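Local structure of glycosyl hydrolases family 31 family protein (Aspergillus niger, 6DRU) at residues V499-L503 with T639-Y643; G511-A517 with W547-F553; I613-L617 with Q642-G646. The protein catalyses the release of alpha-xylose from the non-reducing terminal glucose of xyloglucan oligosaccharides. One frame throughout, in Å; residues are numbered along the deposited sequence.

Contact 1: V499-L503 with T639-Y643; sequences VASGL and TTQQY. With NAG (2-acetamido-2-deoxy-beta-D-glucopyranose), chain E.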
ATOM      1  N   VAL A 499      -2.726  41.590   0.134  1.00 66.63           N
ATOM      2  CA  VAL A 499      -1.482  42.222  -0.298  1.00 67.43           C
ATOM      3  C   VAL A 499      -0.312  41.259  -0.137  1.00 66.26           C
ATOM      4  O   VAL A 499       0.494  41.074  -1.056  1.00 63.52           O
ATOM      5  CB  VAL A 499      -1.245  43.531   0.475  1.00 70.09           C
ATOM      6  CG1 VAL A 499      -0.012  44.245  -0.061  1.00 66.43           C
ATOM      7  CG2 VAL A 499      -2.469  44.423   0.391  1.00 65.80           C
ATOM      8  N   ALA A 500      -0.205  40.630   1.038  1.00 68.11           N
ATOM      9  CA  ALA A 500       0.910  39.724   1.295  1.00 66.38           C
ATOM     10  C   ALA A 500       0.882  38.513   0.370  1.00 68.32           C
ATOM     11  O   ALA A 500       1.939  37.966   0.037  1.00 64.09           O
ATOM     12  CB  ALA A 500       0.896  39.278   2.756  1.00 66.64           C
ATOM     13  N   SER A 501      -0.310  38.082  -0.053  1.00 69.30           N
ATOM     14  CA  SER A 501      -0.405  36.967  -0.990  1.00 63.48           C
ATOM     15  C   SER A 501       0.190  37.333  -2.346  1.00 66.41           C
ATOM     16  O   SER A 501       0.913  36.531  -2.951  1.00 66.86           O
ATOM     17  CB  SER A 501      -1.861  36.527  -1.141  1.00 67.90           C
ATOM     18  OG  SER A 501      -1.962  35.320  -1.876  1.00 70.06           O
ATOM     19  N   GLY A 502      -0.105  38.536  -2.842  1.00 61.34           N
ATOM     20  CA  GLY A 502       0.469  38.966  -4.104  1.00 64.57           C
ATOM     21  C   GLY A 502       1.960  39.218  -4.026  1.00 63.67           C
ATOM     22  O   GLY A 502       2.670  39.079  -5.026  1.00 58.42           O
ATOM     23  N   LEU A 503       2.456  39.599  -2.847  1.00 59.58           N
ATOM     24  CA  LEU A 503       3.895  39.779  -2.681  1.00 65.75           C
ATOM     25  C   LEU A 503       4.616  38.438  -2.652  1.00 63.08           C
ATOM     26  O   LEU A 503       5.739  38.319  -3.153  1.00 62.93           O
ATOM     27  CB  LEU A 503       4.181  40.581  -1.412  1.00 68.69           C
ATOM     28  CG  LEU A 503       3.596  41.993  -1.423  1.00 62.61           C
ATOM     29  CD1 LEU A 503       3.835  42.698  -0.096  1.00 54.37           C
ATOM     30  CD2 LEU A 503       4.178  42.787  -2.582  1.00 59.84           C
ATOM     31  N   THR A 639       5.444  46.022   5.890  1.00 68.88           N
ATOM     32  CA  THR A 639       6.021  45.216   4.823  1.00 64.01           C
ATOM     33  C   THR A 639       5.049  44.212   4.220  1.00 63.14           C
ATOM     34  O   THR A 639       5.233  43.824   3.062  1.00 61.66           O
ATOM     35  CB  THR A 639       7.261  44.465   5.329  1.00 62.71           C
ATOM     36  OG1 THR A 639       6.931  43.742   6.521  1.00 72.23           O
ATOM     37  CG2 THR A 639       8.380  45.442   5.632  1.00 55.72           C
ATOM     38  N   THR A 640       4.026  43.791   4.961  1.00 57.26           N
ATOM     39  CA  THR A 640       3.015  42.888   4.428  1.00 58.71           C
ATOM     40  C   THR A 640       1.857  43.616   3.759  1.00 69.77           C
ATOM     41  O   THR A 640       1.049  42.969   3.082  1.00 64.25           O
ATOM     42  CB  THR A 640       2.469  41.977   5.536  1.00 57.61           C
ATOM     43  OG1 THR A 640       1.731  42.756   6.486  1.00 62.27           O
ATOM     44  CG2 THR A 640       3.607  41.258   6.246  1.00 60.71           C
ATOM     45  N   GLN A 641       1.753  44.939   3.928  1.00 71.49           N
ATOM     46  CA  GLN A 641       0.659  45.710   3.347  1.00 62.76           C
ATOM     47  C   GLN A 641       1.137  46.933   2.569  1.00 62.87           C
ATOM     48  O   GLN A 641       0.303  47.733   2.129  1.00 67.21           O
ATOM     49  CB  GLN A 641      -0.332  46.141   4.436  1.00 57.14           C
ATOM     50  CG  GLN A 641      -0.907  44.985   5.243  1.00 62.92           C
ATOM     51  CD  GLN A 641      -1.882  45.443   6.311  1.00 70.58           C
ATOM     52  OE1 GLN A 641      -2.090  44.760   7.314  1.00 61.42           O
ATOM     53  NE2 GLN A 641      -2.489  46.605   6.097  1.00 77.62           N
ATOM     54  N   GLN A 642       2.445  47.105   2.393  1.00 72.20           N
ATOM     55  CA  GLN A 642       3.000  48.117   1.506  1.00 60.63           C
ATOM     56  C   GLN A 642       3.889  47.442   0.472  1.00 58.72           C
ATOM     57  O   GLN A 642       4.438  46.363   0.715  1.00 72.11           O
ATOM     58  CB  GLN A 642       3.820  49.169   2.265  1.00 58.60           C
ATOM     59  CG  GLN A 642       3.112  49.838   3.429  1.00 71.79           C
ATOM     60  CD  GLN A 642       3.980  50.891   4.097  1.00 69.74           C
ATOM     61  OE1 GLN A 642       3.598  51.482   5.108  1.00 65.97           O
ATOM     62  NE2 GLN A 642       5.155  51.135   3.527  1.00 57.86           N
ATOM     63  N   TYR A 643       4.035  48.086  -0.684  1.00 51.33           N
ATOM     64  CA  TYR A 643       4.850  47.519  -1.747  1.00 54.68           C
ATOM     65  C   TYR A 643       5.156  48.596  -2.773  1.00 56.83           C
ATOM     66  O   TYR A 643       4.488  49.630  -2.836  1.00 59.25           O
ATOM     67  CB  TYR A 643       4.151  46.336  -2.423  1.00 59.45           C
ATOM     68  CG  TYR A 643       2.874  46.705  -3.143  1.00 59.22           C
ATOM     69  CD1 TYR A 643       1.669  46.799  -2.459  1.00 51.73           C
ATOM     70  CD2 TYR A 643       2.873  46.952  -4.511  1.00 47.06           C
ATOM     71  CE1 TYR A 643       0.500  47.134  -3.114  1.00 57.34           C
ATOM     72  CE2 TYR A 643       1.710  47.288  -5.175  1.00 45.96           C
ATOM     73  CZ  TYR A 643       0.526  47.376  -4.471  1.00 56.77           C
ATOM     74  OH  TYR A 643      -0.638  47.710  -5.127  1.00 58.82           O
TER
HETATM   75  C1  NAG E   1      -1.854  44.308  10.678  1.00 69.95           C
HETATM   76  C2  NAG E   1      -3.354  44.521  10.621  1.00 70.44           C
HETATM   77  C3  NAG E   1      -4.088  43.701  11.616  1.00 63.56           C
HETATM   78  C4  NAG E   1      -3.645  42.258  11.543  1.00 68.93           C
HETATM   79  C5  NAG E   1      -2.144  42.192  11.701  1.00 70.57           C
HETATM   80  C6  NAG E   1      -1.686  40.749  11.643  1.00 63.77           C
HETATM   81  C7  NAG E   1      -4.212  46.676   9.799  1.00 64.74           C
HETATM   82  C8  NAG E   1      -4.516  48.140  10.028  1.00 65.95           C
HETATM   83  N2  NAG E   1      -3.640  45.896  10.837  1.00 68.51           N
HETATM   84  O3  NAG E   1      -5.472  43.821  11.383  1.00 69.42           O
HETATM   85  O4  NAG E   1      -4.264  41.514  12.565  1.00 68.63           O
HETATM   86  O5  NAG E   1      -1.554  42.933  10.660  1.00 74.22           O
HETATM   87  O6  NAG E   1      -0.724  40.589  10.625  1.00 83.70           O
HETATM   88  O7  NAG E   1      -4.455  46.169   8.723  1.00 63.34           O
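Helix 492-508 runs past the end of helix 637-640 with its Ala500 CA 4.9 Å from Thr640 CA and its Val499 CA 5.5 Å from Gln641 CA, just where the short helix ends, at Gln641. Here Val499 CB rests 3.5 Å from Thr640 O, and the remaining contacts are mostly between carbons. Val499 carries CG1 anti to its own nitrogen (chi1 -175°), which places that methyl against Gln641 CA and 3.9 Å from Tyr643 CD1. One helical turn later, Leu503 splits its branches: CD1 reaches the backbone, 3.6 Å from Thr639 O, while CD2 sits 3.6 Å from Tyr643 CB, the two side chains crossing at about a right angle. Ala500 CB and Thr640 CB are 4.2 Å apart. In family terms, a helix of the TIM-barrel domain is here packed against the C-terminal domain at a point where a short helix gives way to strand 643-645. Gln641 starts out away from helix 492-508, and its extended chain carries the amide to the sugar. OE1 is held by Asn637 ND2 and His158 NE2, and NE2 makes a weak hydrogen bond to O7 of the glycan NAG, 3.3 Å long and bent to 139° at the hydrogen. The same sugar is also hydrogen-bonded to Thr655 OG1.

Contact 2: G511-A517 with W547-F553; sequences GWWTVDA and WTTFLPF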
ATOM      1  N   GLY A 511       4.103  37.422 -12.030  1.00 61.56           N
ATOM      2  CA  GLY A 511       3.886  38.853 -12.095  1.00 59.90           C
ATOM      3  C   GLY A 511       2.449  39.221 -12.397  1.00 58.18           C
ATOM      4  O   GLY A 511       1.933  40.213 -11.876  1.00 57.15           O
ATOM      5  N   TRP A 512       1.789  38.424 -13.238  1.00 60.33           N
ATOM      6  CA  TRP A 512       0.406  38.686 -13.636  1.00 52.88           C
ATOM      7  C   TRP A 512      -0.518  38.200 -12.521  1.00 61.22           C
ATOM      8  O   TRP A 512      -1.067  37.096 -12.554  1.00 62.82           O
ATOM      9  CB  TRP A 512       0.086  38.009 -14.964  1.00 46.46           C
ATOM     10  CG  TRP A 512       0.957  38.427 -16.124  1.00 54.18           C
ATOM     11  CD1 TRP A 512       2.203  38.990 -16.066  1.00 52.68           C
ATOM     12  CD2 TRP A 512       0.636  38.315 -17.517  1.00 55.51           C
ATOM     13  NE1 TRP A 512       2.675  39.228 -17.334  1.00 54.82           N
ATOM     14  CE2 TRP A 512       1.732  38.825 -18.243  1.00 58.59           C
ATOM     15  CE3 TRP A 512      -0.473  37.832 -18.221  1.00 49.09           C
ATOM     16  CZ2 TRP A 512       1.752  38.864 -19.636  1.00 59.47           C
ATOM     17  CZ3 TRP A 512      -0.450  37.872 -19.605  1.00 49.19           C
ATOM     18  CH2 TRP A 512       0.655  38.384 -20.296  1.00 61.57           C
ATOM     19  N   TRP A 513      -0.698  39.056 -11.517  1.00 66.72           N
ATOM     20  CA  TRP A 513      -1.480  38.730 -10.333  1.00 60.40           C
ATOM     21  C   TRP A 513      -2.504  39.828 -10.080  1.00 64.77           C
ATOM     22  O   TRP A 513      -2.266  41.001 -10.377  1.00 68.36           O
ATOM     23  CB  TRP A 513      -0.575  38.555  -9.109  1.00 59.44           C
ATOM     24  CG  TRP A 513      -1.302  38.176  -7.859  1.00 59.62           C
ATOM     25  CD1 TRP A 513      -1.617  36.917  -7.443  1.00 70.10           C
ATOM     26  CD2 TRP A 513      -1.802  39.067  -6.858  1.00 62.90           C
ATOM     27  NE1 TRP A 513      -2.283  36.967  -6.241  1.00 70.51           N
ATOM     28  CE2 TRP A 513      -2.410  38.277  -5.863  1.00 65.64           C
ATOM     29  CE3 TRP A 513      -1.795  40.457  -6.708  1.00 64.97           C
ATOM     30  CZ2 TRP A 513      -3.004  38.832  -4.732  1.00 66.00           C
ATOM     31  CZ3 TRP A 513      -2.386  41.004  -5.587  1.00 60.70           C
ATOM     32  CH2 TRP A 513      -2.978  40.194  -4.612  1.00 63.73           C
ATOM     33  N   THR A 514      -3.650  39.436  -9.527  1.00 57.82           N
ATOM     34  CA  THR A 514      -4.743  40.371  -9.286  1.00 64.03           C
ATOM     35  C   THR A 514      -5.682  39.780  -8.238  1.00 61.39           C
ATOM     36  O   THR A 514      -5.460  38.679  -7.730  1.00 63.13           O
ATOM     37  CB  THR A 514      -5.470  40.694 -10.594  1.00 58.29           C
ATOM     38  OG1 THR A 514      -6.719  41.337 -10.313  1.00 72.19           O
ATOM     39  CG2 THR A 514      -5.688  39.426 -11.408  1.00 49.83           C
ATOM     40  N   VAL A 515      -6.739  40.530  -7.916  1.00 64.72           N
ATOM     41  CA  VAL A 515      -7.722  40.146  -6.909  1.00 70.21           C
ATOM     42  C   VAL A 515      -9.119  40.429  -7.448  1.00 74.64           C
ATOM     43  O   VAL A 515      -9.293  40.946  -8.555  1.00 74.38           O
ATOM     44  CB  VAL A 515      -7.522  40.895  -5.575  1.00 68.60           C
ATOM     45  CG1 VAL A 515      -6.325  40.365  -4.827  1.00 64.35           C
ATOM     46  CG2 VAL A 515      -7.399  42.392  -5.819  1.00 63.95           C
ATOM     47  N   ASP A 516     -10.124  40.094  -6.639  1.00 86.54           N
ATOM     48  CA  ASP A 516     -11.501  40.520  -6.866  1.00 76.99           C
ATOM     49  C   ASP A 516     -11.730  41.812  -6.091  1.00 71.46           C
ATOM     50  O   ASP A 516     -11.714  41.811  -4.855  1.00 64.81           O
ATOM     51  CB  ASP A 516     -12.487  39.439  -6.428  1.00 73.84           C
ATOM     52  CG  ASP A 516     -12.508  38.253  -7.367  1.00 85.46           C
ATOM     53  OD1 ASP A 516     -13.247  37.288  -7.079  1.00 76.84           O
ATOM     54  OD2 ASP A 516     -11.753  38.267  -8.362  1.00 97.41           O
ATOM     55  N   ALA A 517     -11.939  42.912  -6.813  1.00 64.81           N
ATOM     56  CA  ALA A 517     -12.171  44.198  -6.169  1.00 60.42           C
ATOM     57  C   ALA A 517     -13.435  44.155  -5.322  1.00 59.56           C
ATOM     58  O   ALA A 517     -14.543  44.011  -5.848  1.00 66.01           O
ATOM     59  CB  ALA A 517     -12.264  45.315  -7.209  1.00 56.70           C
ATOM     60  N   TRP A 547      -7.396  50.290  -4.682  1.00 62.87           N
ATOM     61  CA  TRP A 547      -6.156  49.521  -4.629  1.00 58.32           C
ATOM     62  C   TRP A 547      -5.906  48.780  -5.935  1.00 69.25           C
ATOM     63  O   TRP A 547      -4.759  48.680  -6.388  1.00 66.94           O
ATOM     64  CB  TRP A 547      -6.196  48.543  -3.457  1.00 57.08           C
ATOM     65  CG  TRP A 547      -5.017  47.622  -3.412  1.00 61.12           C
ATOM     66  CD1 TRP A 547      -3.709  47.952  -3.620  1.00 68.52           C
ATOM     67  CD2 TRP A 547      -5.038  46.213  -3.153  1.00 59.87           C
ATOM     68  NE1 TRP A 547      -2.913  46.838  -3.501  1.00 66.31           N
ATOM     69  CE2 TRP A 547      -3.706  45.757  -3.215  1.00 67.72           C
ATOM     70  CE3 TRP A 547      -6.053  45.295  -2.872  1.00 57.25           C
ATOM     71  CZ2 TRP A 547      -3.364  44.424  -3.007  1.00 63.49           C
ATOM     72  CZ3 TRP A 547      -5.712  43.972  -2.665  1.00 70.43           C
ATOM     73  CH2 TRP A 547      -4.379  43.548  -2.733  1.00 71.32           C
ATOM     74  N   THR A 548      -6.964  48.249  -6.554  1.00 59.87           N
ATOM     75  CA  THR A 548      -6.797  47.491  -7.789  1.00 61.62           C
ATOM     76  C   THR A 548      -6.246  48.346  -8.922  1.00 64.58           C
ATOM     77  O   THR A 548      -5.736  47.796  -9.903  1.00 73.39           O
ATOM     78  CB  THR A 548      -8.129  46.868  -8.208  1.00 60.22           C
ATOM     79  OG1 THR A 548      -9.045  47.903  -8.586  1.00 64.33           O
ATOM     80  CG2 THR A 548      -8.721  46.069  -7.060  1.00 55.69           C
ATOM     81  N   THR A 549      -6.340  49.674  -8.812  1.00 66.87           N
ATOM     82  CA  THR A 549      -5.700  50.543  -9.795  1.00 70.33           C
ATOM     83  C   THR A 549      -4.191  50.336  -9.816  1.00 63.75           C
ATOM     84  O   THR A 549      -3.565  50.430 -10.877  1.00 68.11           O
ATOM     85  CB  THR A 549      -6.024  52.008  -9.498  1.00 63.49           C
ATOM     86  OG1 THR A 549      -7.419  52.141  -9.197  1.00 70.47           O
ATOM     87  CG2 THR A 549      -5.681  52.884 -10.698  1.00 51.56           C
ATOM     88  N   PHE A 550      -3.598  50.047  -8.660  1.00 57.60           N
ATOM     89  CA  PHE A 550      -2.155  49.873  -8.557  1.00 65.90           C
ATOM     90  C   PHE A 550      -1.810  48.403  -8.348  1.00 66.05           C
ATOM     91  O   PHE A 550      -1.054  48.050  -7.437  1.00 62.39           O
ATOM     92  CB  PHE A 550      -1.605  50.746  -7.429  1.00 69.03           C
ATOM     93  CG  PHE A 550      -1.959  52.199  -7.576  1.00 67.80           C
ATOM     94  CD1 PHE A 550      -1.144  53.053  -8.300  1.00 66.09           C
ATOM     95  CD2 PHE A 550      -3.116  52.707  -7.005  1.00 68.77           C
ATOM     96  CE1 PHE A 550      -1.470  54.385  -8.446  1.00 58.67           C
ATOM     97  CE2 PHE A 550      -3.447  54.039  -7.146  1.00 64.00           C
ATOM     98  CZ  PHE A 550      -2.623  54.881  -7.868  1.00 57.77           C
ATOM     99  N   LEU A 551      -2.363  47.548  -9.195  1.00 68.83           N
ATOM    100  CA  LEU A 551      -2.097  46.119  -9.244  1.00 62.75           C
ATOM    101  C   LEU A 551      -1.796  45.737 -10.682  1.00 68.16           C
ATOM    102  O   LEU A 551      -2.129  46.482 -11.610  1.00 62.94           O
ATOM    103  CB  LEU A 551      -3.291  45.305  -8.725  1.00 52.01           C
ATOM    104  CG  LEU A 551      -3.495  45.278  -7.214  1.00 62.62           C
ATOM    105  CD1 LEU A 551      -4.760  44.515  -6.862  1.00 55.84           C
ATOM    106  CD2 LEU A 551      -2.285  44.656  -6.536  1.00 56.11           C
ATOM    107  N   PRO A 552      -1.135  44.595 -10.903  1.00 62.12           N
ATOM    108  CA  PRO A 552      -0.798  44.204 -12.282  1.00 57.82           C
ATOM    109  C   PRO A 552      -1.990  44.188 -13.220  1.00 58.05           C
ATOM    110  O   PRO A 552      -1.842  44.520 -14.403  1.00 57.89           O
ATOM    111  CB  PRO A 552      -0.195  42.806 -12.103  1.00 55.29           C
ATOM    112  CG  PRO A 552       0.422  42.858 -10.749  1.00 59.21           C
ATOM    113  CD  PRO A 552      -0.521  43.688  -9.914  1.00 47.60           C
ATOM    114  N   PHE A 553      -3.172  43.830 -12.726  1.00 57.42           N
ATOM    115  CA  PHE A 553      -4.396  43.893 -13.512  1.00 59.00           C
ATOM    116  C   PHE A 553      -5.515  44.429 -12.636  1.00 58.64           C
ATOM    117  O   PHE A 553      -5.704  43.961 -11.510  1.00 57.73           O
ATOM    118  CB  PHE A 553      -4.771  42.518 -14.082  1.00 61.24           C
ATOM    119  CG  PHE A 553      -3.820  42.022 -15.134  1.00 59.14           C
ATOM    120  CD1 PHE A 553      -3.997  42.368 -16.465  1.00 57.64           C
ATOM    121  CD2 PHE A 553      -2.745  41.216 -14.794  1.00 55.60           C
ATOM    122  CE1 PHE A 553      -3.120  41.919 -17.438  1.00 59.48           C
ATOM    123  CE2 PHE A 553      -1.867  40.764 -15.761  1.00 60.33           C
ATOM    124  CZ  PHE A 553      -2.055  41.115 -17.084  1.00 63.10           C
TER
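Pro552 meets the opposing segment through its ring carbons, CG lying 3.2 Å from Gly511 O, with the carbonyl of Trp513 also close to the ring. Alongside, the Phe553 ring reaches Trp512 with its outer atoms, CE2 being 3.5 Å from Trp512 CB. The planes of Phe553 and the five-membered ring of Trp512 stand at 59°, which is neither a stack nor a T-shaped pair. At the other end, Leu551 spreads its methyls: CD2 lies in the plane of the Trp513 indole, at its edge, 3.8 Å from CZ3, while CD1 touches Val515 CG2 at 3.5 Å and also sits over the centre of the Trp547 ring. Trp513, with CG anti to its backbone nitrogen (chi1 -178°), extends CH2 to within 4.1 Å of Trp547 CH2. Ala517 CB and Thr548 CG2 touch at 3.6 Å.

A second shell fixes these groups. Phe603 packs edge-to-face against both Trp512 and Phe553, Met614 touches Trp513, Leu551 and Pro552, and Arg592 bonds the carbonyls of Thr549, Leu551 and Pro552. Backbone bonds of Trp512 and Thr514 to Ile483 anchor strand 513-514 beside strand 481-484 of the barrel, and helix 535-548 carries the chain on to strand 554-555, as in a beta-alpha-barrel. Most side-chain contacts are between carbons, though the Pro552 ring rests on two carbonyl oxygens; with every touching residue buried, cohesion probably comes mainly from apolar and aromatic packing.

Contact 3: I613-L617 with Q642-G646; sequences IMRPL and QYMFG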
ATOM      1  N   ILE A 613       6.889  43.075 -10.798  1.00 66.56           N
ATOM      2  CA  ILE A 613       5.998  44.203 -11.039  1.00 57.28           C
ATOM      3  C   ILE A 613       5.604  44.837  -9.711  1.00 59.98           C
ATOM      4  O   ILE A 613       6.016  45.963  -9.411  1.00 72.22           O
ATOM      5  CB  ILE A 613       4.766  43.771 -11.852  1.00 55.38           C
ATOM      6  CG1 ILE A 613       5.213  43.209 -13.203  1.00 52.50           C
ATOM      7  CG2 ILE A 613       3.819  44.940 -12.047  1.00 52.36           C
ATOM      8  CD1 ILE A 613       4.083  42.719 -14.065  1.00 64.23           C
ATOM      9  N   MET A 614       4.815  44.136  -8.902  1.00 57.31           N
ATOM     10  CA  MET A 614       4.562  44.594  -7.543  1.00 70.06           C
ATOM     11  C   MET A 614       5.622  43.993  -6.629  1.00 63.24           C
ATOM     12  O   MET A 614       5.846  42.778  -6.634  1.00 55.56           O
ATOM     13  CB  MET A 614       3.143  44.254  -7.074  1.00 72.12           C
ATOM     14  CG  MET A 614       2.741  42.797  -7.099  1.00 69.99           C
ATOM     15  SD  MET A 614       1.004  42.627  -6.621  1.00 70.56           S
ATOM     16  CE  MET A 614       1.052  43.159  -4.911  1.00 49.32           C
ATOM     17  N   ARG A 615       6.280  44.854  -5.858  1.00 69.90           N
ATOM     18  CA  ARG A 615       7.576  44.545  -5.270  1.00 61.40           C
ATOM     19  C   ARG A 615       7.533  44.668  -3.755  1.00 61.83           C
ATOM     20  O   ARG A 615       7.273  45.766  -3.235  1.00 65.67           O
ATOM     21  CB  ARG A 615       8.641  45.483  -5.849  1.00 54.78           C
ATOM     22  CG  ARG A 615       8.733  45.436  -7.367  1.00 63.61           C
ATOM     23  CD  ARG A 615       9.635  46.527  -7.924  1.00 57.92           C
ATOM     24  NE  ARG A 615      11.019  46.387  -7.483  1.00 58.94           N
ATOM     25  CZ  ARG A 615      11.883  45.517  -7.994  1.00 75.97           C
ATOM     26  NH1 ARG A 615      11.509  44.700  -8.968  1.00 81.22           N
ATOM     27  NH2 ARG A 615      13.123  45.464  -7.528  1.00 77.00           N
ATOM     28  N   PRO A 616       7.776  43.590  -3.012  1.00 66.97           N
ATOM     29  CA  PRO A 616       7.949  43.724  -1.563  1.00 62.95           C
ATOM     30  C   PRO A 616       9.147  44.607  -1.246  1.00 59.86           C
ATOM     31  O   PRO A 616      10.097  44.707  -2.025  1.00 69.81           O
ATOM     32  CB  PRO A 616       8.167  42.281  -1.094  1.00 61.97           C
ATOM     33  CG  PRO A 616       8.578  41.531  -2.323  1.00 51.77           C
ATOM     34  CD  PRO A 616       7.859  42.189  -3.453  1.00 55.93           C
ATOM     35  N   LEU A 617       9.092  45.249  -0.077  1.00 61.52           N
ATOM     36  CA  LEU A 617      10.040  46.313   0.241  1.00 71.49           C
ATOM     37  C   LEU A 617      11.476  45.819   0.370  1.00 65.78           C
ATOM     38  O   LEU A 617      12.402  46.625   0.230  1.00 74.70           O
ATOM     39  CB  LEU A 617       9.624  47.023   1.531  1.00 59.20           C
ATOM     40  CG  LEU A 617       8.296  47.779   1.469  1.00 60.11           C
ATOM     41  CD1 LEU A 617       8.030  48.516   2.772  1.00 62.55           C
ATOM     42  CD2 LEU A 617       8.280  48.742   0.289  1.00 46.09           C
ATOM     43  N   GLN A 642       2.445  47.105   2.393  1.00 72.20           N
ATOM     44  CA  GLN A 642       3.000  48.117   1.506  1.00 60.63           C
ATOM     45  C   GLN A 642       3.889  47.442   0.472  1.00 58.72           C
ATOM     46  O   GLN A 642       4.438  46.363   0.715  1.00 72.11           O
ATOM     47  CB  GLN A 642       3.820  49.169   2.265  1.00 58.60           C
ATOM     48  CG  GLN A 642       3.112  49.838   3.429  1.00 71.79           C
ATOM     49  CD  GLN A 642       3.980  50.891   4.097  1.00 69.74           C
ATOM     50  OE1 GLN A 642       3.598  51.482   5.108  1.00 65.97           O
ATOM     51  NE2 GLN A 642       5.155  51.135   3.527  1.00 57.86           N
ATOM     52  N   TYR A 643       4.035  48.086  -0.684  1.00 51.33           N
ATOM     53  CA  TYR A 643       4.850  47.519  -1.747  1.00 54.68           C
ATOM     54  C   TYR A 643       5.156  48.596  -2.773  1.00 56.83           C
ATOM     55  O   TYR A 643       4.488  49.630  -2.836  1.00 59.25           O
ATOM     56  CB  TYR A 643       4.151  46.336  -2.423  1.00 59.45           C
ATOM     57  CG  TYR A 643       2.874  46.705  -3.143  1.00 59.22           C
ATOM     58  CD1 TYR A 643       1.669  46.799  -2.459  1.00 51.73           C
ATOM     59  CD2 TYR A 643       2.873  46.952  -4.511  1.00 47.06           C
ATOM     60  CE1 TYR A 643       0.500  47.134  -3.114  1.00 57.34           C
ATOM     61  CE2 TYR A 643       1.710  47.288  -5.175  1.00 45.96           C
ATOM     62  CZ  TYR A 643       0.526  47.376  -4.471  1.00 56.77           C
ATOM     63  OH  TYR A 643      -0.638  47.710  -5.127  1.00 58.82           O
ATOM     64  N   MET A 644       6.178  48.332  -3.579  1.00 59.00           N
ATOM     65  CA  MET A 644       6.515  49.181  -4.711  1.00 54.88           C
ATOM     66  C   MET A 644       5.821  48.631  -5.952  1.00 60.21           C
ATOM     67  O   MET A 644       6.117  47.514  -6.390  1.00 71.72           O
ATOM     68  CB  MET A 644       8.029  49.241  -4.913  1.00 59.00           C
ATOM     69  CG  MET A 644       8.776  49.997  -3.817  1.00 74.74           C
ATOM     70  SD  MET A 644       8.577  51.791  -3.871  1.00 74.76           S
ATOM     71  CE  MET A 644       9.396  52.191  -5.413  1.00 62.70           C
ATOM     72  N   PHE A 645       4.896  49.407  -6.511  1.00 62.42           N
ATOM     73  CA  PHE A 645       4.243  49.052  -7.769  1.00 54.45           C
ATOM     74  C   PHE A 645       5.061  49.664  -8.897  1.00 61.93           C
ATOM     75  O   PHE A 645       4.921  50.847  -9.214  1.00 79.21           O
ATOM     76  CB  PHE A 645       2.798  49.536  -7.789  1.00 51.61           C
ATOM     77  CG  PHE A 645       2.029  49.080  -8.989  1.00 59.84           C
ATOM     78  CD1 PHE A 645       1.837  47.731  -9.230  1.00 63.95           C
ATOM     79  CD2 PHE A 645       1.495  49.997  -9.878  1.00 57.45           C
ATOM     80  CE1 PHE A 645       1.130  47.306 -10.336  1.00 66.43           C
ATOM     81  CE2 PHE A 645       0.785  49.576 -10.986  1.00 60.50           C
ATOM     82  CZ  PHE A 645       0.601  48.228 -11.213  1.00 56.36           C
ATOM     83  N   GLY A 646       5.920  48.854  -9.504  1.00 63.65           N
ATOM     84  CA  GLY A 646       6.913  49.353 -10.421  1.00 62.89           C
ATOM     85  C   GLY A 646       8.062  49.984  -9.663  1.00 72.58           C
ATOM     86  O   GLY A 646       8.137  49.907  -8.431  1.00 67.24           O
TER
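Met644 O takes two approaches from the neighbouring strand: the backbone N-H of Arg615, at an N-to-O distance of 2.7 Å with a bent hydrogen angle of 134°, and the CA-H of Met614, whose CA is 3.5 Å from the same oxygen. The reciprocal bond, Met644 N to Arg615 O, is straighter (162°), 2.8 Å long and lies in the carbonyl plane, so Arg615 and Met644 form an antiparallel hydrogen-bonded pair. Gly646 N extends the register to Ile613 O at 2.9 Å. Met614 and Phe645 make the non-hydrogen-bonded pair. On their face, the CG of Met614 stands between its backbone nitrogen and carbonyl carbon (chi1 57°), and a bend further along brings CE over the centre of the Tyr643 ring, 4.1 Å from the centroid: a CH-pi contact, with SD above the same face at a greater distance. Ile613 CG2 and Phe645 CE1 meet at 4.0 Å. On the other face, Arg615 CB packs on Met644 CB at 3.9 Å, while its guanidinium group is salt-bridged through NE to Asp620 and through NH2 to Asp229. Within this chain strand 614-615 is an outermost strand of the six-stranded antiparallel sheet in the C-terminal domain, paired with 643-645.

Tyr643 joins all three contacts: shared by contacts 1 and 3, it sends its hydroxyl to contact 2, where OH lies 2.9 Å from Trp547 NE1 in a probable hydrogen bond and approaches Phe550 O, at a distance too short to be trusted in detail. Leu503 CD2 of contact 1 packs on Met614 CE of contact 3 at 3.9 Å. Centres of contacts 1 and 3 are about 8 Å apart, and each is about 12 Å from that of contact 2. Contact 2 comes nearest to the catalytic centre, the side chain of Val515 being about 11 Å from that of Asp487, probably the proton donor, and from bound xylose. Contact 1 spans barrel and C-terminal domain; contact 3 is within the latter, touching helix 492-508.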